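Local atomic coordinates of TRAP solute Binding Protein (Uncultured marine bacterium, PDB entry 5I7I), a protein that probably serves as the solute-binding component of a TRAP transport system, capturing aromatic acids such as the 3-hydroxybenzoate bound in the crystal. Residues 30-35 with 92-97; 65-68 with 72-75; 78-81 with 87-90. All coordinates share one frame; numbering follows the deposited sequence.

In the fold
All three contacts belong to the part of the chain around strands 25-31 and 87-91, neighbours in the five-stranded mixed sheet, and they illustrate how a binding pocket grows out of its scaffold. Interaction 1 joins the loop after one strand to the turn after the other, beside the bound 3-hydroxybenzoate. The other two fall between its segments in sequence, interaction 2 first and interaction 3 next. Their centres lie about 7 and 9 Å from that of interaction 1, and about 9 Å from each other. Hydrogen bonds tie both to interaction 1: Met67 and Ala66 to the backbone of 30-35, and Gln79 to His30. Loop, helix 76-82 and sheet thus form one continuous unit whose edge meets the ligand at Phe32 and Tyr94.

Interaction 1: residues 30-35 with 92-97; sequences HSFPPM and AGYTPG. With 3HB (3-hydroxybenzoic acid), chain C.
Phe32 and Tyr94 converge from the two sides of the contact and meet beside the carboxylate of 3-hydroxybenzoic acid, a compact example of protein side chains arranging one another around a ligand. Tyr94 can be followed outward from its backbone. CB leaves toward Phe32, and CG lies anti to the carbonyl carbon (chi1 -77°). With chi2 at 2° the ring plane nearly contains the CA-CB bond, which turns the CD2-CE2 edge away from the tyrosine's own backbone. CE2 then does most of the touching: it sits over one face of the phenyl ring, near the rim, 3.5 Å from Phe32 CZ and 3.6 Å from Phe32 CE2. On the other face of that ring Pro33 CD lies 3.3 Å above the plane, so the phenyl group is held between two neighbours. The aromatic planes meet obliquely at 46°, with centroids 5.2 Å apart. Farther along, Tyr94 CZ comes within 3.5 Å of ligand O2', which lies near the plane of the tyrosine ring, at its edge. At the tip, Tyr94 OH donates a hydrogen bond of 2.6 Å to ligand O2'; the same hydroxyl is also bonded to Val190 N, and these two bonds fix its place in a buried setting. Phe32 presents its edge to ligand C6. A phenylalanine in place of Tyr94 would probably keep much of the ring packing but leave ligand O2' and Val190 N without their shared hydroxyl partner. Arg168 and Glu210 supply further hydrogen bonds to the ligand. The pair is backed by the sheet and one helix: Phe32 packs on Thr90 and Val91 of strand 87-91 and on Leu76 of helix 76-82, while Ser31, next to His30 of strand 25-31, bonds through OG to Trp89 O.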
loop_
_atom_site.group_PDB
_atom_site.type_symbol
_atom_site.label_atom_id
_atom_site.label_comp_id
_atom_site.label_asym_id
_atom_site.label_seq_id
_atom_site.Cartn_x
_atom_site.Cartn_y
_atom_site.Cartn_z
ATOM N N HIS A 30 -0.938 5.143 -15.800
ATOM C CA HIS A 30 -2.184 5.606 -15.205
ATOM C C HIS A 30 -2.196 5.302 -13.708
ATOM O O HIS A 30 -1.786 4.218 -13.290
ATOM C CB HIS A 30 -3.369 4.909 -15.897
ATOM C CG HIS A 30 -4.659 5.645 -15.768
ATOM N ND1 HIS A 30 -5.878 5.024 -15.880
ATOM C CD2 HIS A 30 -4.927 6.960 -15.581
ATOM C CE1 HIS A 30 -6.842 5.917 -15.764
ATOM N NE2 HIS A 30 -6.290 7.102 -15.567
ATOM N N SER A 31 -2.666 6.252 -12.896
ATOM C CA SER A 31 -2.828 6.001 -11.470
ATOM C C SER A 31 -3.853 6.973 -10.909
ATOM O O SER A 31 -4.281 7.916 -11.579
ATOM C CB SER A 31 -1.489 6.105 -10.755
ATOM O OG SER A 31 -1.572 5.601 -9.441
ATOM N N PHE A 32 -4.233 6.743 -9.649
ATOM C CA PHE A 32 -5.313 7.495 -9.013
ATOM C C PHE A 32 -4.876 8.709 -8.189
ATOM O O PHE A 32 -5.643 9.678 -8.130
ATOM C CB PHE A 32 -6.228 6.594 -8.162
ATOM C CG PHE A 32 -5.543 5.950 -6.990
ATOM C CD1 PHE A 32 -5.452 6.596 -5.763
ATOM C CD2 PHE A 32 -4.998 4.695 -7.115
ATOM C CE1 PHE A 32 -4.792 5.995 -4.691
ATOM C CE2 PHE A 32 -4.346 4.098 -6.058
ATOM C CZ PHE A 32 -4.245 4.740 -4.842
ATOM N N PRO A 33 -3.726 8.720 -7.510
ATOM C CA PRO A 33 -3.399 9.908 -6.710
ATOM C C PRO A 33 -3.163 11.108 -7.605
ATOM O O PRO A 33 -2.804 10.951 -8.780
ATOM C CB PRO A 33 -2.100 9.511 -5.977
ATOM C CG PRO A 33 -2.070 8.047 -6.011
ATOM C CD PRO A 33 -2.672 7.701 -7.346
ATOM N N PRO A 34 -3.328 12.319 -7.082
ATOM C CA PRO A 34 -2.979 13.503 -7.866
ATOM C C PRO A 34 -1.471 13.620 -8.050
ATOM O O PRO A 34 -0.663 12.967 -7.369
ATOM C CB PRO A 34 -3.537 14.652 -7.024
ATOM C CG PRO A 34 -3.506 14.127 -5.626
ATOM C CD PRO A 34 -3.857 12.674 -5.757
ATOM N N MET A 35 -1.109 14.479 -9.010
ATOM C CA MET A 35 0.284 14.661 -9.412
ATOM C C MET A 35 1.234 14.897 -8.246
ATOM O O MET A 35 2.299 14.260 -8.216
ATOM C CB MET A 35 0.302 15.797 -10.454
ATOM C CG MET A 35 1.644 16.337 -10.922
ATOM S SD MET A 35 1.405 17.594 -12.228
ATOM C CE MET A 35 2.798 17.285 -13.331
ATOM N N ALA A 92 -3.299 -3.100 -4.269
ATOM C CA ALA A 92 -3.796 -4.417 -4.668
ATOM C C ALA A 92 -5.200 -4.659 -4.140
ATOM O O ALA A 92 -6.088 -5.117 -4.870
ATOM C CB ALA A 92 -2.869 -5.507 -4.136
ATOM N N GLY A 93 -5.420 -4.363 -2.866
ATOM C CA GLY A 93 -6.677 -4.622 -2.214
ATOM C C GLY A 93 -7.822 -3.707 -2.585
ATOM O O GLY A 93 -8.935 -3.899 -2.086
ATOM N N TYR A 94 -7.602 -2.707 -3.450
ATOM C CA TYR A 94 -8.746 -1.969 -3.974
ATOM C C TYR A 94 -9.652 -2.861 -4.809
ATOM O O TYR A 94 -10.801 -2.491 -5.050
ATOM C CB TYR A 94 -8.305 -0.769 -4.813
ATOM C CG TYR A 94 -7.812 0.456 -4.049
ATOM C CD1 TYR A 94 -7.723 0.474 -2.659
ATOM C CD2 TYR A 94 -7.451 1.594 -4.740
ATOM C CE1 TYR A 94 -7.281 1.594 -2.004
ATOM C CE2 TYR A 94 -7.024 2.711 -4.095
ATOM C CZ TYR A 94 -6.931 2.726 -2.745
ATOM O OH TYR A 94 -6.488 3.885 -2.130
ATOM N N THR A 95 -9.170 -4.030 -5.228
ATOM C CA THR A 95 -9.970 -5.054 -5.896
ATOM C C THR A 95 -9.985 -6.282 -4.996
ATOM O O THR A 95 -9.037 -7.081 -5.024
ATOM C CB THR A 95 -9.369 -5.414 -7.250
ATOM O OG1 THR A 95 -7.958 -5.612 -7.152
ATOM C CG2 THR A 95 -9.657 -4.316 -8.248
ATOM N N PRO A 96 -10.998 -6.443 -4.145
ATOM C CA PRO A 96 -10.995 -7.568 -3.196
ATOM C C PRO A 96 -10.938 -8.915 -3.893
ATOM O O PRO A 96 -11.545 -9.113 -4.946
ATOM C CB PRO A 96 -12.317 -7.406 -2.442
ATOM C CG PRO A 96 -13.144 -6.528 -3.274
ATOM C CD PRO A 96 -12.194 -5.602 -3.970
ATOM N N GLY A 97 -10.167 -9.829 -3.295
ATOM C CA GLY A 97 -10.096 -11.207 -3.729
ATOM C C GLY A 97 -9.223 -11.469 -4.939
ATOM O O GLY A 97 -8.929 -12.634 -5.225
HETATM C "C1'" 3HB C . -4.534 3.947 1.020
HETATM O "O1'" 3HB C . -4.619 3.808 2.268
HETATM O "O2'" 3HB C . -5.513 3.659 0.285
HETATM C C1 3HB C . -3.275 4.528 0.390
HETATM C C2 3HB C . -2.138 4.700 1.177
HETATM C C3 3HB C . -0.996 5.230 0.630
HETATM C C4 3HB C . -0.975 5.618 -0.683
HETATM C C5 3HB C . -2.107 5.444 -1.474
HETATM C C6 3HB C . -3.260 4.904 -0.942
HETATM O O3 3HB C . 0.117 5.389 1.425
#

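Interaction 2: residues 65-68 with 72-75; sequences PAMQ and KPPQ
Met67 bends its side chain across to Lys72 and Pro73, bringing together two turns of a single loop. The tight part of this contact is the end of the thioether. Met67 CE rests 3.5 Å from Lys72 O and 3.7 Å from Lys72 C, so a methyl group packs against a peptide carbonyl. The bent shape explains the approach: CG stands beside the backbone N, and the chain folds again at chi2 (-55°) and chi3 (-60°), curling CE round to the lysine backbone. Behind it the fit relaxes. Met67 SD is 4.1 Å from Pro73 CA, and Met67 CG only just meets Pro73 CD at 4.5 Å. The lysine side chain departs from the contact altogether, extended on the exposed side of the loop, so that Lys72 contributes chiefly backbone.

Each partner is shaped by a local turn. Gln68 N bonds to Pro65 O, closing a beta-turn whose central residues, Ala66 and Met67, both have left-handed helical backbone angles. In the second turn Gln75 N bonds to Lys72 O, the same carbonyl that Met67 CE touches. Gln75 OE1 folds back to accept the N-H of Lys72, with Lys72 N 2.8 Å from Gln75 OE1 and an N-H...O angle of 161°. Toward the interior, Met67 and Pro73 both touch Phe32, and Pro73 also reaches Tyr94 of the ligand pocket. This is packing within the strand-to-helix connection of a beta-alpha-beta crossover, in which the chain leaves strand 59-64, enters helix 76-82 and returns to the sheet as the parallel strand 87-91.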
loop_
_atom_site.group_PDB
_atom_site.type_symbol
_atom_site.label_atom_id
_atom_site.label_comp_id
_atom_site.label_asym_id
_atom_site.label_seq_id
_atom_site.Cartn_x
_atom_site.Cartn_y
_atom_site.Cartn_z
ATOM N N PRO A 65 -1.989 11.081 -13.840
ATOM C CA PRO A 65 -2.430 10.914 -12.449
ATOM C C PRO A 65 -3.935 11.150 -12.349
ATOM O O PRO A 65 -4.607 11.451 -13.337
ATOM C CB PRO A 65 -1.651 12.024 -11.741
ATOM C CG PRO A 65 -1.644 13.118 -12.739
ATOM C CD PRO A 65 -1.473 12.439 -14.077
ATOM N N ALA A 66 -4.468 11.016 -11.132
ATOM C CA ALA A 66 -5.846 11.426 -10.838
ATOM C C ALA A 66 -6.860 10.813 -11.808
ATOM O O ALA A 66 -7.862 11.432 -12.155
ATOM C CB ALA A 66 -5.960 12.949 -10.789
ATOM N N MET A 67 -6.617 9.567 -12.220
ATOM C CA MET A 67 -7.502 8.846 -13.158
ATOM C C MET A 67 -7.799 9.640 -14.438
ATOM O O MET A 67 -8.898 9.582 -14.999
ATOM C CB MET A 67 -8.789 8.384 -12.481
ATOM C CG MET A 67 -8.571 7.472 -11.278
ATOM S SD MET A 67 -7.580 5.988 -11.561
ATOM C CE MET A 67 -8.580 5.187 -12.828
ATOM N N GLN A 68 -6.782 10.333 -14.948
ATOM C CA GLN A 68 -6.920 11.197 -16.114
ATOM C C GLN A 68 -7.113 10.451 -17.430
ATOM O O GLN A 68 -7.266 11.117 -18.463
ATOM C CB GLN A 68 -5.690 12.095 -16.241
ATOM C CG GLN A 68 -5.749 13.346 -15.433
ATOM C CD GLN A 68 -4.460 14.149 -15.583
ATOM O OE1 GLN A 68 -3.688 13.950 -16.529
ATOM N NE2 GLN A 68 -4.235 15.063 -14.658
ATOM N N LYS A 72 -12.317 4.327 -12.430
ATOM C CA LYS A 72 -12.165 4.421 -10.993
ATOM C C LYS A 72 -10.981 3.581 -10.536
ATOM O O LYS A 72 -10.516 2.703 -11.266
ATOM C CB LYS A 72 -13.441 3.918 -10.309
ATOM C CG LYS A 72 -14.657 4.722 -10.703
ATOM C CD LYS A 72 -15.918 4.214 -10.058
ATOM C CE LYS A 72 -17.080 5.096 -10.451
ATOM N NZ LYS A 72 -18.354 4.341 -10.475
ATOM N N PRO A 73 -10.458 3.820 -9.337
ATOM C CA PRO A 73 -9.196 3.205 -8.948
ATOM C C PRO A 73 -9.177 1.687 -9.041
ATOM O O PRO A 73 -8.139 1.123 -9.425
ATOM C CB PRO A 73 -8.996 3.698 -7.512
ATOM C CG PRO A 73 -9.589 5.078 -7.540
ATOM C CD PRO A 73 -10.842 4.896 -8.403
ATOM N N PRO A 74 -10.252 0.967 -8.708
ATOM C CA PRO A 74 -10.173 -0.500 -8.813
ATOM C C PRO A 74 -9.964 -0.978 -10.230
ATOM O O PRO A 74 -9.511 -2.107 -10.427
ATOM C CB PRO A 74 -11.514 -0.980 -8.249
ATOM C CG PRO A 74 -11.990 0.136 -7.416
ATOM C CD PRO A 74 -11.541 1.384 -8.141
ATOM N N GLN A 75 -10.271 -0.153 -11.226
ATOM C CA GLN A 75 -10.138 -0.570 -12.613
ATOM C C GLN A 75 -8.705 -0.516 -13.129
ATOM O O GLN A 75 -8.448 -1.058 -14.210
ATOM C CB GLN A 75 -11.032 0.267 -13.510
ATOM C CG GLN A 75 -12.476 0.181 -13.158
ATOM C CD GLN A 75 -13.315 1.000 -14.066
ATOM O OE1 GLN A 75 -13.549 2.176 -13.803
ATOM N NE2 GLN A 75 -13.751 0.404 -15.170
#

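Interaction 3: residues 78-81 with 87-90; sequences DQVR and IVWT
Asp78 OD1 is approached by two arginines, and so marks the polar outer side of a helix whose inner side is hydrocarbon. Arg98 NH2 forms a salt bridge with it. Arg81 NH1 lies 3.6 Å from the same Asp78 OD1, but the oxygen stands well out of the guanidinium plane, making this an attraction of charges without a directed N-H. The shared carboxylate probably offsets the closeness of the two positive groups.

The inner side is carried by Val80, which points at strand 87-91. Its CG1 lies between the backbone N and the carbonyl carbon (chi1 79°) and meets Val88 CG2 at 3.7 Å. Val80 CB also sits 3.8 Å from Val88 CG1, so both methyls of Val88 bear on the helix. Val80 CG2, on the other branch, reaches back along the strand to Ile87 N at 4.0 Å. Here the helix of a beta-alpha-beta crossover lies against the strand that follows it, as is usual in the alpha/beta lobes of solute-binding proteins. Alternation along the strand sets the roles: Val88 faces helix 76-82, whereas Ile87 turns away to Leu27, Phe29 and Phe240. Trp89 sends its indole to Phe142, Phe238 and the bound 3-hydroxybenzoate. Asn243 ND2 bonds to Val80 O, tying this helix to the end of strand 237-243.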
loop_
_atom_site.group_PDB
_atom_site.type_symbol
_atom_site.label_atom_id
_atom_site.label_comp_id
_atom_site.label_asym_id
_atom_site.label_seq_id
_atom_site.Cartn_x
_atom_site.Cartn_y
_atom_site.Cartn_z
ATOM N N ASP A 78 -7.386 -3.793 -14.227
ATOM C CA ASP A 78 -7.993 -4.285 -15.460
ATOM C C ASP A 78 -7.412 -3.566 -16.664
ATOM O O ASP A 78 -7.090 -4.195 -17.678
ATOM C CB ASP A 78 -9.508 -4.087 -15.430
ATOM C CG ASP A 78 -10.173 -4.846 -14.311
ATOM O OD1 ASP A 78 -9.640 -5.900 -13.900
ATOM O OD2 ASP A 78 -11.243 -4.387 -13.852
ATOM N N GLN A 79 -7.263 -2.248 -16.557
ATOM C CA GLN A 79 -6.726 -1.447 -17.655
ATOM C C GLN A 79 -5.333 -1.921 -18.055
ATOM O O GLN A 79 -5.034 -2.074 -19.249
ATOM C CB GLN A 79 -6.696 0.024 -17.263
ATOM C CG GLN A 79 -8.073 0.636 -17.105
ATOM C CD GLN A 79 -8.021 2.063 -16.641
ATOM O OE1 GLN A 79 -7.015 2.507 -16.104
ATOM N NE2 GLN A 79 -9.113 2.786 -16.816
ATOM N N VAL A 80 -4.469 -2.171 -17.071
ATOM C CA VAL A 80 -3.113 -2.599 -17.400
ATOM C C VAL A 80 -3.101 -4.046 -17.893
ATOM O O VAL A 80 -2.331 -4.395 -18.795
ATOM C CB VAL A 80 -2.128 -2.339 -16.239
ATOM C CG1 VAL A 80 -2.231 -3.393 -15.131
ATOM C CG2 VAL A 80 -0.725 -2.297 -16.782
ATOM N N ARG A 81 -3.951 -4.907 -17.318
ATOM C CA ARG A 81 -4.011 -6.299 -17.760
ATOM C C ARG A 81 -4.390 -6.365 -19.230
ATOM O O ARG A 81 -3.783 -7.105 -20.010
ATOM C CB ARG A 81 -5.046 -7.068 -16.935
ATOM C CG ARG A 81 -5.228 -8.546 -17.321
ATOM C CD ARG A 81 -6.530 -9.131 -16.712
ATOM N NE ARG A 81 -7.694 -8.377 -17.170
ATOM C CZ ARG A 81 -8.885 -8.360 -16.572
ATOM N NH1 ARG A 81 -9.103 -9.075 -15.480
ATOM N NH2 ARG A 81 -9.866 -7.623 -17.077
ATOM N N ILE A 87 1.157 0.958 -18.000
ATOM C CA ILE A 87 1.738 0.856 -16.660
ATOM C C ILE A 87 0.751 1.461 -15.677
ATOM O O ILE A 87 0.125 2.487 -15.966
ATOM C CB ILE A 87 3.091 1.603 -16.539
ATOM C CG1 ILE A 87 4.062 1.188 -17.646
ATOM C CG2 ILE A 87 3.722 1.385 -15.150
ATOM C CD1 ILE A 87 5.316 2.040 -17.679
ATOM N N VAL A 88 0.620 0.839 -14.502
ATOM C CA VAL A 88 -0.158 1.420 -13.415
ATOM C C VAL A 88 0.591 1.288 -12.105
ATOM O O VAL A 88 1.432 0.408 -11.917
ATOM C CB VAL A 88 -1.573 0.839 -13.265
ATOM C CG1 VAL A 88 -2.341 1.022 -14.566
ATOM C CG2 VAL A 88 -1.515 -0.605 -12.844
ATOM N N TRP A 89 0.250 2.196 -11.183
ATOM C CA TRP A 89 0.560 2.065 -9.766
ATOM C C TRP A 89 -0.767 2.061 -9.033
ATOM O O TRP A 89 -1.603 2.943 -9.249
ATOM C CB TRP A 89 1.446 3.211 -9.286
ATOM C CG TRP A 89 1.852 3.106 -7.828
ATOM C CD1 TRP A 89 2.985 2.544 -7.346
ATOM C CD2 TRP A 89 1.142 3.611 -6.695
ATOM N NE1 TRP A 89 3.023 2.642 -5.981
ATOM C CE2 TRP A 89 1.904 3.297 -5.556
ATOM C CE3 TRP A 89 -0.060 4.293 -6.529
ATOM C CZ2 TRP A 89 1.509 3.653 -4.271
ATOM C CZ3 TRP A 89 -0.464 4.624 -5.254
ATOM C CH2 TRP A 89 0.316 4.306 -4.144
ATOM N N THR A 90 -0.983 1.056 -8.187
ATOM C CA THR A 90 -2.259 0.991 -7.497
ATOM C C THR A 90 -2.112 0.232 -6.184
ATOM O O THR A 90 -1.030 -0.222 -5.822
ATOM C CB THR A 90 -3.306 0.370 -8.421
ATOM O OG1 THR A 90 -4.585 0.536 -7.806
ATOM C CG2 THR A 90 -3.025 -1.104 -8.675
#